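Local coordinates for protein membrane-bound lytic murein transglycosylase (Agrobacterium tumefaciens, PDB 2PNW) that probably cleaves the beta-1,4 bond between N-acetylmuramic acid and N-acetylglucosamine in peptidoglycan, leaving 1,6-anhydromuramoyl ends, at residues 34-39 / 56-61; 26-31 / 319-324; 45-50 / 293-298; 81-86 / 359-364. All blocks are in the same frame, centred on the assembly; numbering follows the deposited sequence.

How the contacts relate
Contacts 1 and 2 are apolar and buried, and they share helix 28-39: one end of it rests on strand 316-324, the other on helix 54-66. Ile-35 joins them, its CD1 lying 3.8 Å from Leu-323 CD2. Contact 4 is also largely buried, but its chemistry is backbone pairing between two strands, with an exposed arginine at one end. Contact 3 is the most open of the four; it joins two loops through hydrogen bonds, aromatic packing, a water and, on its outer side, a sulfate. Gly-297 and Leu-298 of contact 3 probably bond to Ala-322 of contact 2, and Leu-298 also packs on Ile-360 and Pro-363 of contact 4.

Contact 1. Residues 34-39 / 56-61; sequences TILSHL and ELVSLL
Helices 28-39 and 54-66 run more antiparallel than parallel through segments 34-39 and 56-61, their axes 10.0 Å apart and crossing at -130°, with the CA atoms of Leu-36 and Leu-61 nearest each other. This is a plain apolar helix-helix packing, built from aliphatic side chains on both sides. Leu-61 sits in the middle. With CG turned back beside its own backbone N (chi1 -59°), its CD1 touches both Ile-35 and Leu-39, coming to 3.7 Å from Ile-35 CG2. The branched chains of Leu-36 and Leu-61 lie flank to flank, pointing opposite ways, and their CB atoms approach to 4.1 Å. Leu-36 CD1 bears on Val-58 CG1, while its CD2 leans over the carbonyl of Leu-61.

One turn along, Leu-39 offers a single methyl, CD1, to both Leu-57 and Val-58. It stands roughly perpendicular to Leu-57 but lies antiparallel to Val-58. The ring of Tyr-45 closes the neighbouring side by touching both Ile-35 and Leu-39, and beyond Leu-60 lies helix 72-82. The shortest of the Leu-39 contacts is CD1 to Val-58 CG2, 3.8 Å.

Contact 2. Residues 26-31 / 319-324; sequences RKLFPA and LMLALD
This is a helix-on-strand packing contact: Leu-28 and Ala-31, near the N-terminal end of helix 28-39, lie on one face of strand 316-324 and meet Leu-319 and Leu-321. The strand falls in the 3D domain, whose relatives form double-psi beta-barrels; it is probably a barrel of that kind here, against which the helix packs. Leucine and alanine side chains make the contact, and all the residues that touch are buried.

Leu-28 does most of the work. Its CG stands opposite the carbonyl carbon (chi1 -58°), which points the forked end toward the strand, and the fork spreads over two residues that face the same way. CD1 goes to Leu-319, 3.7 Å from its CD2 and equally near its CG. CD2 goes to Leu-321, 4.1 Å from its CG, and also comes near the Leu-319 carbonyl oxygen. Both leucines are met at a slant, neither head-on nor alongside. Leu-321 meets the helix with CD1, which touches both the Leu-28 carbonyl oxygen and the methyl of Ala-31; Leu-321 CD1 is 3.7 Å from Ala-31 CB.

Met-320, between the two leucines, turns its side chain to the other face of the strand, where it touches Leu-287 and Ile-302. Beside the contact, Phe-79 of helix 72-82 packs on Leu-319, and Arg-285 touches Leu-28. Strands 286-288 and 299-304 flank strand 316-324, the first parallel to it and the second antiparallel.

Contact 3. Residues 45-50 / 293-298; sequences YRTGAL and IHTFGL. With SO4 (sulfate ion), chain B.
Tyr-45 and Phe-296 form a T-shaped aromatic pair at one end of this loop-to-loop contact, where segment 293-298, leading through a type II turn (Thr-295 to Leu-298) into strand 299-304 of the 3D domain, is crossed by the loop between helices 28-39 and 54-66. The Phe-296 edge faces the Tyr-45 ring, with planes at 90° and centroids 5.8 Å apart. Phe-296 CB stands over the same ring as a CH-pi contact, 3.8 Å from its centroid. The Tyr-45 hydroxyl is held elsewhere, by the carbonyl of Ala-277.

The tight part follows at Gly-48. Having no side chain, it lets the two backbones close in until Gly-48 CA is 3.3 Å from Ile-293 O. Gly-48 N gives a nearly straight bond to Thr-295 OG1 (2.9 Å, 174°). That hydroxyl also bonds to the carbonyl of Ile-52, so it donates there while accepting from Gly-48. Two residues on, Leu-50 N donates to Ile-293 O at 2.9 Å. Leu-50 CD1 then meets the edge of the His-294 ring, whose NE2 is bonded to Pro-332 O.

The outer side is looser. A water bridges Arg-46 O and Phe-296 N where the backbones do not meet directly. The extended Arg-46 side chain leaves the interface for a sulfate, probably from the crystallisation liquor, which Lys-43 and Lys-278 also hold. The sulfate lies at the guanidinium edge, with Arg-46 NH1 2.8 Å from O4 and Arg-46 NH2 2.8 Å from O3.

Contact 4. Residues 81-86 / 359-364; sequences TNSVPF and YILLPR
An antiparallel strand ladder, entered directly from the end of helix 72-82, joins residues 83-86 to residues 359-363. Val-84 and Leu-362 form one hydrogen-bonded pair: Val-84 N to Leu-362 O is 2.8 Å, and the return bond, from Leu-362 N to Val-84 O, is 2.9 Å. Phe-86 and Ile-360 make the second such pair, again bonded in both directions. Between them Pro-85 and Leu-361 form a non-hydrogen-bonded pair, in which Pro-85 CB presses unusually close to Leu-361 CD2, 3.5 Å away; Pro-85 CA makes a C-H...O contact with the oxygen of the adjoining residue, Ile-360 O, at 3.3 Å.

Strand 353-363 belongs to the 3D domain, probably a double-psi beta-barrel as in its relatives, and here it carries a strand from far earlier in the chain; strand 83-89 pairs in turn with strand 8-11. On the face bearing Val-84, Phe-86 and Leu-362, the Phe-86 ring stands roughly perpendicular to the Leu-362 side chain, CE2 lying 3.6 Å from Leu-362 CD1. Ala-367 of the following helix packs on all three.

Pro-85 and Leu-361 share the other face. Ser-83 OG lies beside Leu-361 but bonds back to Phe-79 O in the preceding helix. At the solvent end Arg-364 folds over the helix terminus: with chi1 at 85° CG is tucked in over its own backbone, and the chain bends again at chi3. Val-84 CG2 then sits over one guanidinium face, and Arg-364 NH2 comes to 2.9 Å from Thr-81 O. A water donates to Asn-82 O, 2.7 Å from it.

Contact 1. Residues 34-39 / 56-61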
# COMPACT_ATOMS: atom_id res chain seq x y z
N THR A 34 -7.91 -15.64 4.56
CA THR A 34 -7.44 -14.73 5.61
C THR A 34 -8.41 -13.55 5.76
O THR A 34 -8.63 -13.07 6.88
CB THR A 34 -5.98 -14.19 5.40
OG1 THR A 34 -5.91 -13.39 4.22
CG2 THR A 34 -4.99 -15.32 5.26
N ILE A 35 -8.94 -13.07 4.63
CA ILE A 35 -9.92 -11.95 4.66
C ILE A 35 -11.18 -12.41 5.40
O ILE A 35 -11.71 -11.68 6.24
CB ILE A 35 -10.29 -11.49 3.25
CG1 ILE A 35 -9.04 -10.96 2.53
CG2 ILE A 35 -11.30 -10.31 3.32
CD1 ILE A 35 -9.27 -10.92 0.99
N LEU A 36 -11.64 -13.63 5.09
CA LEU A 36 -12.87 -14.13 5.73
C LEU A 36 -12.68 -14.28 7.25
O LEU A 36 -13.54 -13.85 8.03
CB LEU A 36 -13.35 -15.44 5.10
CG LEU A 36 -14.70 -16.02 5.59
CD1 LEU A 36 -15.87 -15.00 5.53
CD2 LEU A 36 -15.06 -17.26 4.80
N SER A 37 -11.56 -14.87 7.65
CA SER A 37 -11.21 -14.98 9.07
C SER A 37 -11.18 -13.61 9.73
O SER A 37 -11.70 -13.43 10.84
CB SER A 37 -9.85 -15.70 9.21
OG SER A 37 -9.51 -15.87 10.58
N HIS A 38 -10.56 -12.63 9.07
CA HIS A 38 -10.51 -11.29 9.62
C HIS A 38 -11.93 -10.72 9.78
O HIS A 38 -12.27 -10.15 10.83
CB HIS A 38 -9.66 -10.36 8.74
CG HIS A 38 -9.72 -8.93 9.16
ND1 HIS A 38 -9.11 -8.47 10.31
CD2 HIS A 38 -10.32 -7.85 8.60
CE1 HIS A 38 -9.36 -7.18 10.45
NE2 HIS A 38 -10.09 -6.78 9.42
N LEU A 39 -12.76 -10.83 8.74
CA LEU A 39 -14.09 -10.19 8.79
C LEU A 39 -15.03 -10.87 9.78
O LEU A 39 -16.03 -10.28 10.21
CB LEU A 39 -14.72 -10.13 7.40
CG LEU A 39 -13.99 -9.19 6.43
CD1 LEU A 39 -14.65 -9.25 5.09
CD2 LEU A 39 -13.99 -7.72 6.95
N GLU A 56 -21.38 -8.09 1.23
CA GLU A 56 -21.49 -8.63 -0.14
C GLU A 56 -20.23 -9.43 -0.50
O GLU A 56 -20.30 -10.52 -1.06
CB GLU A 56 -21.75 -7.52 -1.16
CG GLU A 56 -23.23 -7.04 -1.10
CD GLU A 56 -23.54 -5.78 -1.90
OE1 GLU A 56 -22.67 -4.89 -2.08
OE2 GLU A 56 -24.69 -5.70 -2.38
N LEU A 57 -19.07 -8.88 -0.15
CA LEU A 57 -17.80 -9.60 -0.33
C LEU A 57 -17.80 -10.93 0.42
O LEU A 57 -17.34 -11.95 -0.11
CB LEU A 57 -16.63 -8.74 0.15
CG LEU A 57 -15.23 -9.42 0.23
CD1 LEU A 57 -14.70 -9.84 -1.14
CD2 LEU A 57 -14.23 -8.55 0.98
N VAL A 58 -18.29 -10.94 1.65
CA VAL A 58 -18.35 -12.16 2.46
C VAL A 58 -19.11 -13.27 1.73
O VAL A 58 -18.74 -14.43 1.80
CB VAL A 58 -18.92 -11.88 3.88
CG1 VAL A 58 -19.39 -13.18 4.57
CG2 VAL A 58 -17.85 -11.19 4.73
N SER A 59 -20.14 -12.92 0.97
CA SER A 59 -20.87 -13.96 0.26
C SER A 59 -19.96 -14.70 -0.72
O SER A 59 -20.03 -15.93 -0.79
CB SER A 59 -22.16 -13.42 -0.41
OG SER A 59 -21.83 -12.57 -1.50
N LEU A 60 -19.08 -13.97 -1.42
CA LEU A 60 -18.08 -14.60 -2.31
C LEU A 60 -17.04 -15.41 -1.54
O LEU A 60 -16.70 -16.54 -1.92
CB LEU A 60 -17.38 -13.54 -3.18
CG LEU A 60 -16.31 -13.99 -4.21
CD1 LEU A 60 -16.93 -14.90 -5.29
CD2 LEU A 60 -15.70 -12.79 -4.84
N LEU A 61 -16.55 -14.84 -0.43
CA LEU A 61 -15.54 -15.50 0.38
C LEU A 61 -16.04 -16.83 0.94
O LEU A 61 -15.29 -17.80 1.01
CB LEU A 61 -15.09 -14.59 1.54
CG LEU A 61 -14.51 -13.23 1.12
CD1 LEU A 61 -14.15 -12.47 2.40
CD2 LEU A 61 -13.30 -13.41 0.22

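Contact 2. Residues 26-31 / 319-324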
# COMPACT_ATOMS: atom_id res chain seq x y z
N ARG A 26 -4.55 -19.38 -8.11
CA ARG A 26 -4.64 -20.25 -6.92
C ARG A 26 -4.19 -19.62 -5.62
O ARG A 26 -4.74 -19.95 -4.57
CB ARG A 26 -3.92 -21.61 -7.14
CG ARG A 26 -4.81 -22.60 -7.88
CD ARG A 26 -4.09 -23.94 -8.13
NE ARG A 26 -2.93 -23.74 -9.00
CZ ARG A 26 -2.07 -24.70 -9.34
NH1 ARG A 26 -2.25 -25.95 -8.91
NH2 ARG A 26 -1.04 -24.41 -10.11
N LYS A 27 -3.21 -18.71 -5.66
CA LYS A 27 -2.74 -18.05 -4.42
C LYS A 27 -3.78 -17.12 -3.80
O LYS A 27 -3.64 -16.70 -2.64
CB LYS A 27 -1.47 -17.25 -4.67
CG LYS A 27 -0.24 -18.10 -4.92
CD LYS A 27 1.00 -17.23 -5.06
CE LYS A 27 2.21 -18.11 -5.41
NZ LYS A 27 3.47 -17.32 -5.37
N LEU A 28 -4.83 -16.80 -4.55
CA LEU A 28 -5.89 -15.93 -4.02
C LEU A 28 -6.78 -16.65 -3.04
O LEU A 28 -7.48 -16.00 -2.29
CB LEU A 28 -6.76 -15.37 -5.14
CG LEU A 28 -6.05 -14.55 -6.22
CD1 LEU A 28 -7.10 -13.76 -6.97
CD2 LEU A 28 -4.97 -13.60 -5.67
N PHE A 29 -6.78 -17.99 -3.05
CA PHE A 29 -7.68 -18.73 -2.18
C PHE A 29 -7.27 -18.69 -0.71
O PHE A 29 -8.11 -18.34 0.16
CB PHE A 29 -7.94 -20.13 -2.76
CG PHE A 29 -8.82 -20.08 -3.97
CD1 PHE A 29 -8.30 -19.72 -5.22
CD2 PHE A 29 -10.18 -20.31 -3.86
CE1 PHE A 29 -9.11 -19.63 -6.34
CE2 PHE A 29 -11.02 -20.22 -4.98
CZ PHE A 29 -10.47 -19.88 -6.22
N PRO A 30 -5.98 -18.97 -0.40
CA PRO A 30 -5.58 -18.68 0.97
C PRO A 30 -5.75 -17.22 1.38
O PRO A 30 -6.04 -16.95 2.53
CB PRO A 30 -4.09 -19.05 1.00
CG PRO A 30 -3.90 -20.01 -0.12
CD PRO A 30 -4.87 -19.55 -1.19
N ALA A 31 -5.51 -16.28 0.47
CA ALA A 31 -5.66 -14.86 0.81
C ALA A 31 -7.13 -14.56 1.13
O ALA A 31 -7.42 -13.85 2.09
CB ALA A 31 -5.16 -13.97 -0.34
N LEU A 319 -5.18 -11.75 -12.11
CA LEU A 319 -6.17 -11.45 -11.08
C LEU A 319 -5.48 -11.19 -9.75
O LEU A 319 -4.61 -11.96 -9.32
CB LEU A 319 -7.14 -12.61 -10.93
CG LEU A 319 -8.40 -12.34 -10.08
CD1 LEU A 319 -9.26 -11.20 -10.69
CD2 LEU A 319 -9.20 -13.60 -9.96
N MET A 320 -5.91 -10.12 -9.09
CA MET A 320 -5.27 -9.68 -7.85
C MET A 320 -6.36 -9.39 -6.83
O MET A 320 -7.54 -9.35 -7.17
CB MET A 320 -4.43 -8.42 -8.12
CG MET A 320 -3.35 -8.55 -9.27
SD MET A 320 -2.40 -7.01 -9.49
CE MET A 320 -1.24 -7.30 -8.15
N LEU A 321 -5.98 -9.21 -5.56
CA LEU A 321 -6.94 -8.75 -4.58
C LEU A 321 -6.53 -7.39 -4.06
O LEU A 321 -5.34 -7.11 -3.90
CB LEU A 321 -7.07 -9.73 -3.41
CG LEU A 321 -7.62 -11.12 -3.76
CD1 LEU A 321 -7.33 -12.06 -2.61
CD2 LEU A 321 -9.11 -11.05 -4.05
N ALA A 322 -7.53 -6.54 -3.80
CA ALA A 322 -7.28 -5.21 -3.23
C ALA A 322 -7.01 -5.35 -1.75
O ALA A 322 -7.94 -5.53 -0.97
CB ALA A 322 -8.50 -4.30 -3.46
N LEU A 323 -5.74 -5.29 -1.35
CA LEU A 323 -5.39 -5.60 0.04
C LEU A 323 -4.65 -4.45 0.74
O LEU A 323 -4.20 -4.60 1.87
CB LEU A 323 -4.54 -6.89 0.09
CG LEU A 323 -5.32 -8.17 -0.29
CD1 LEU A 323 -4.33 -9.30 -0.34
CD2 LEU A 323 -6.43 -8.45 0.72
N ASP A 324 -4.55 -3.30 0.07
CA ASP A 324 -3.84 -2.17 0.70
C ASP A 324 -4.30 -0.86 0.09
O ASP A 324 -5.08 -0.84 -0.85
CB ASP A 324 -2.31 -2.34 0.53
CG ASP A 324 -1.50 -1.51 1.55
OD1 ASP A 324 -2.07 -0.93 2.54
OD2 ASP A 324 -0.26 -1.45 1.36

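Contact 3. Residues 45-50 / 293-298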
# COMPACT_ATOMS: atom_id res chain seq x y z
N TYR A 45 -14.80 -3.93 6.72
CA TYR A 45 -14.22 -2.93 5.83
C TYR A 45 -15.22 -1.83 5.49
O TYR A 45 -16.42 -2.10 5.38
CB TYR A 45 -13.78 -3.56 4.52
CG TYR A 45 -12.70 -4.61 4.66
CD1 TYR A 45 -11.70 -4.51 5.63
CD2 TYR A 45 -12.65 -5.68 3.77
CE1 TYR A 45 -10.68 -5.50 5.73
CE2 TYR A 45 -11.65 -6.64 3.85
CZ TYR A 45 -10.68 -6.56 4.81
OH TYR A 45 -9.72 -7.56 4.84
N ARG A 46 -14.70 -0.62 5.32
CA ARG A 46 -15.48 0.53 4.83
C ARG A 46 -15.98 0.26 3.42
O ARG A 46 -15.23 -0.24 2.57
CB ARG A 46 -14.60 1.79 4.84
CG ARG A 46 -14.15 2.15 6.26
CD ARG A 46 -13.19 3.36 6.33
NE ARG A 46 -12.88 3.66 7.73
CZ ARG A 46 -11.99 2.99 8.46
NH1 ARG A 46 -11.27 2.00 7.91
NH2 ARG A 46 -11.80 3.32 9.74
N THR A 47 -17.24 0.57 3.15
CA THR A 47 -17.79 0.40 1.82
C THR A 47 -17.23 1.53 0.97
O THR A 47 -17.37 2.70 1.34
CB THR A 47 -19.32 0.51 1.86
OG1 THR A 47 -19.84 -0.45 2.78
CG2 THR A 47 -19.94 0.31 0.49
N GLY A 48 -16.59 1.18 -0.15
CA GLY A 48 -16.06 2.18 -1.07
C GLY A 48 -17.19 2.94 -1.74
O GLY A 48 -18.34 2.47 -1.76
N ALA A 49 -16.87 4.12 -2.26
CA ALA A 49 -17.85 4.93 -3.00
C ALA A 49 -18.49 4.13 -4.13
O ALA A 49 -19.66 4.34 -4.45
CB ALA A 49 -17.20 6.17 -3.54
N LEU A 50 -17.75 3.18 -4.72
CA LEU A 50 -18.33 2.33 -5.76
C LEU A 50 -19.57 1.57 -5.25
O LEU A 50 -20.54 1.37 -5.98
CB LEU A 50 -17.28 1.40 -6.38
CG LEU A 50 -17.65 0.52 -7.58
CD1 LEU A 50 -16.42 0.24 -8.42
CD2 LEU A 50 -18.27 -0.80 -7.17
N ILE A 293 -12.74 5.03 -2.95
CA ILE A 293 -13.54 4.53 -4.05
C ILE A 293 -13.83 3.03 -3.91
O ILE A 293 -14.94 2.58 -4.19
CB ILE A 293 -12.83 4.81 -5.40
CG1 ILE A 293 -12.78 6.31 -5.67
CG2 ILE A 293 -13.56 4.10 -6.57
CD1 ILE A 293 -11.93 6.66 -6.82
N HIS A 294 -12.83 2.27 -3.50
CA HIS A 294 -12.96 0.80 -3.51
C HIS A 294 -13.08 0.16 -2.15
O HIS A 294 -12.65 0.73 -1.14
CB HIS A 294 -11.79 0.20 -4.30
CG HIS A 294 -11.87 0.48 -5.76
ND1 HIS A 294 -12.95 0.11 -6.53
CD2 HIS A 294 -11.01 1.13 -6.59
CE1 HIS A 294 -12.75 0.49 -7.77
NE2 HIS A 294 -11.58 1.11 -7.84
N THR A 295 -13.68 -1.03 -2.11
CA THR A 295 -13.76 -1.82 -0.89
C THR A 295 -12.63 -2.85 -0.92
O THR A 295 -12.45 -3.52 -1.93
CB THR A 295 -15.13 -2.55 -0.82
OG1 THR A 295 -16.20 -1.59 -0.93
CG2 THR A 295 -15.27 -3.33 0.51
N PHE A 296 -11.88 -2.98 0.19
CA PHE A 296 -10.83 -4.00 0.29
C PHE A 296 -11.35 -5.42 0.09
O PHE A 296 -12.51 -5.73 0.42
CB PHE A 296 -10.12 -3.93 1.65
CG PHE A 296 -9.34 -2.65 1.88
CD1 PHE A 296 -8.61 -2.06 0.85
CD2 PHE A 296 -9.33 -2.06 3.13
CE1 PHE A 296 -7.86 -0.87 1.07
CE2 PHE A 296 -8.58 -0.86 3.36
CZ PHE A 296 -7.86 -0.28 2.33
N GLY A 297 -10.49 -6.29 -0.43
CA GLY A 297 -10.81 -7.70 -0.54
C GLY A 297 -11.39 -8.12 -1.88
O GLY A 297 -11.50 -9.31 -2.13
N LEU A 298 -11.81 -7.16 -2.70
CA LEU A 298 -12.41 -7.49 -3.99
C LEU A 298 -11.34 -7.86 -5.02
O LEU A 298 -10.24 -7.31 -4.97
CB LEU A 298 -13.21 -6.30 -4.50
CG LEU A 298 -14.55 -6.18 -3.78
CD1 LEU A 298 -15.11 -4.81 -4.03
CD2 LEU A 298 -15.49 -7.27 -4.30
S SO4 B . -8.86 0.87 10.41
O1 SO4 B . -7.53 1.12 10.98
O2 SO4 B . -9.25 -0.52 10.67
O3 SO4 B . -9.83 1.77 11.02
O4 SO4 B . -8.83 1.08 8.95
O HOH W 1 -12.65 -1.01 2.37

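Contact 4. Residues 81-86 / 359-364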
# COMPACT_ATOMS: atom_id res chain seq x y z
N THR A 81 -18.01 -18.65 -12.24
CA THR A 81 -19.29 -19.08 -11.69
C THR A 81 -19.87 -18.06 -10.69
O THR A 81 -21.08 -17.83 -10.67
CB THR A 81 -19.15 -20.46 -11.00
OG1 THR A 81 -18.79 -21.44 -11.98
CG2 THR A 81 -20.46 -20.91 -10.31
N ASN A 82 -19.00 -17.44 -9.89
CA ASN A 82 -19.43 -16.75 -8.68
C ASN A 82 -19.23 -15.23 -8.68
O ASN A 82 -19.59 -14.54 -7.71
CB ASN A 82 -18.76 -17.39 -7.47
CG ASN A 82 -19.22 -18.81 -7.24
OD1 ASN A 82 -20.43 -19.06 -7.11
ND2 ASN A 82 -18.28 -19.75 -7.23
N SER A 83 -18.69 -14.70 -9.77
CA SER A 83 -18.50 -13.26 -9.89
C SER A 83 -18.77 -12.77 -11.32
O SER A 83 -18.80 -13.57 -12.27
CB SER A 83 -17.09 -12.86 -9.44
OG SER A 83 -16.11 -13.32 -10.36
N VAL A 84 -18.97 -11.46 -11.45
CA VAL A 84 -19.21 -10.84 -12.75
C VAL A 84 -18.20 -9.71 -12.96
O VAL A 84 -18.10 -8.83 -12.10
CB VAL A 84 -20.63 -10.25 -12.82
CG1 VAL A 84 -20.88 -9.57 -14.18
CG2 VAL A 84 -21.68 -11.33 -12.54
N PRO A 85 -17.47 -9.71 -14.09
CA PRO A 85 -16.43 -8.71 -14.34
C PRO A 85 -16.97 -7.43 -14.99
O PRO A 85 -17.87 -7.48 -15.87
CB PRO A 85 -15.48 -9.42 -15.31
CG PRO A 85 -16.31 -10.48 -16.00
CD PRO A 85 -17.60 -10.65 -15.23
N PHE A 86 -16.39 -6.31 -14.59
CA PHE A 86 -16.76 -4.98 -15.09
C PHE A 86 -15.48 -4.20 -15.39
O PHE A 86 -14.59 -4.14 -14.54
CB PHE A 86 -17.55 -4.21 -14.04
CG PHE A 86 -18.91 -4.76 -13.75
CD1 PHE A 86 -20.03 -4.15 -14.29
CD2 PHE A 86 -19.07 -5.87 -12.94
CE1 PHE A 86 -21.30 -4.65 -14.03
CE2 PHE A 86 -20.34 -6.38 -12.68
CZ PHE A 86 -21.46 -5.76 -13.23
N TYR A 359 -10.26 -4.30 -14.36
CA TYR A 359 -11.59 -4.94 -14.37
C TYR A 359 -11.84 -5.42 -12.95
O TYR A 359 -11.01 -6.12 -12.38
CB TYR A 359 -11.66 -6.15 -15.32
CG TYR A 359 -11.21 -5.91 -16.75
CD1 TYR A 359 -12.15 -5.67 -17.77
CD2 TYR A 359 -9.86 -5.92 -17.10
CE1 TYR A 359 -11.75 -5.45 -19.08
CE2 TYR A 359 -9.44 -5.69 -18.42
CZ TYR A 359 -10.40 -5.46 -19.41
OH TYR A 359 -10.00 -5.27 -20.73
N ILE A 360 -12.98 -5.06 -12.37
CA ILE A 360 -13.32 -5.52 -11.01
C ILE A 360 -14.27 -6.71 -11.12
O ILE A 360 -15.15 -6.76 -12.01
CB ILE A 360 -13.88 -4.35 -10.12
CG1 ILE A 360 -14.04 -4.78 -8.66
CG2 ILE A 360 -15.22 -3.81 -10.67
CD1 ILE A 360 -14.46 -3.62 -7.71
N LEU A 361 -14.11 -7.70 -10.24
CA LEU A 361 -15.01 -8.84 -10.24
C LEU A 361 -15.97 -8.66 -9.08
O LEU A 361 -15.56 -8.67 -7.92
CB LEU A 361 -14.25 -10.17 -10.12
CG LEU A 361 -13.16 -10.56 -11.13
CD1 LEU A 361 -12.82 -12.04 -10.96
CD2 LEU A 361 -13.57 -10.29 -12.56
N LEU A 362 -17.25 -8.48 -9.40
CA LEU A 362 -18.25 -8.28 -8.33
C LEU A 362 -18.93 -9.59 -7.98
O LEU A 362 -19.30 -10.34 -8.87
CB LEU A 362 -19.32 -7.25 -8.73
CG LEU A 362 -18.83 -5.89 -9.22
CD1 LEU A 362 -20.00 -4.95 -9.38
CD2 LEU A 362 -17.82 -5.30 -8.22
N PRO A 363 -19.13 -9.84 -6.67
CA PRO A 363 -19.93 -10.97 -6.23
C PRO A 363 -21.27 -10.92 -6.96
O PRO A 363 -21.84 -9.82 -7.15
CB PRO A 363 -20.15 -10.68 -4.74
CG PRO A 363 -18.99 -9.82 -4.33
CD PRO A 363 -18.63 -9.03 -5.53
N ARG A 364 -21.78 -12.07 -7.39
CA ARG A 364 -22.89 -12.03 -8.35
C ARG A 364 -24.20 -11.44 -7.83
O ARG A 364 -24.92 -10.80 -8.60
CB ARG A 364 -23.00 -13.31 -9.21
CG ARG A 364 -23.76 -14.47 -8.65
CD ARG A 364 -23.61 -15.72 -9.56
NE ARG A 364 -24.01 -15.48 -10.95
CZ ARG A 364 -23.18 -15.28 -11.97
NH1 ARG A 364 -23.67 -15.07 -13.19
NH2 ARG A 364 -21.85 -15.28 -11.79
O HOH W 2 -21.24 -14.84 -5.57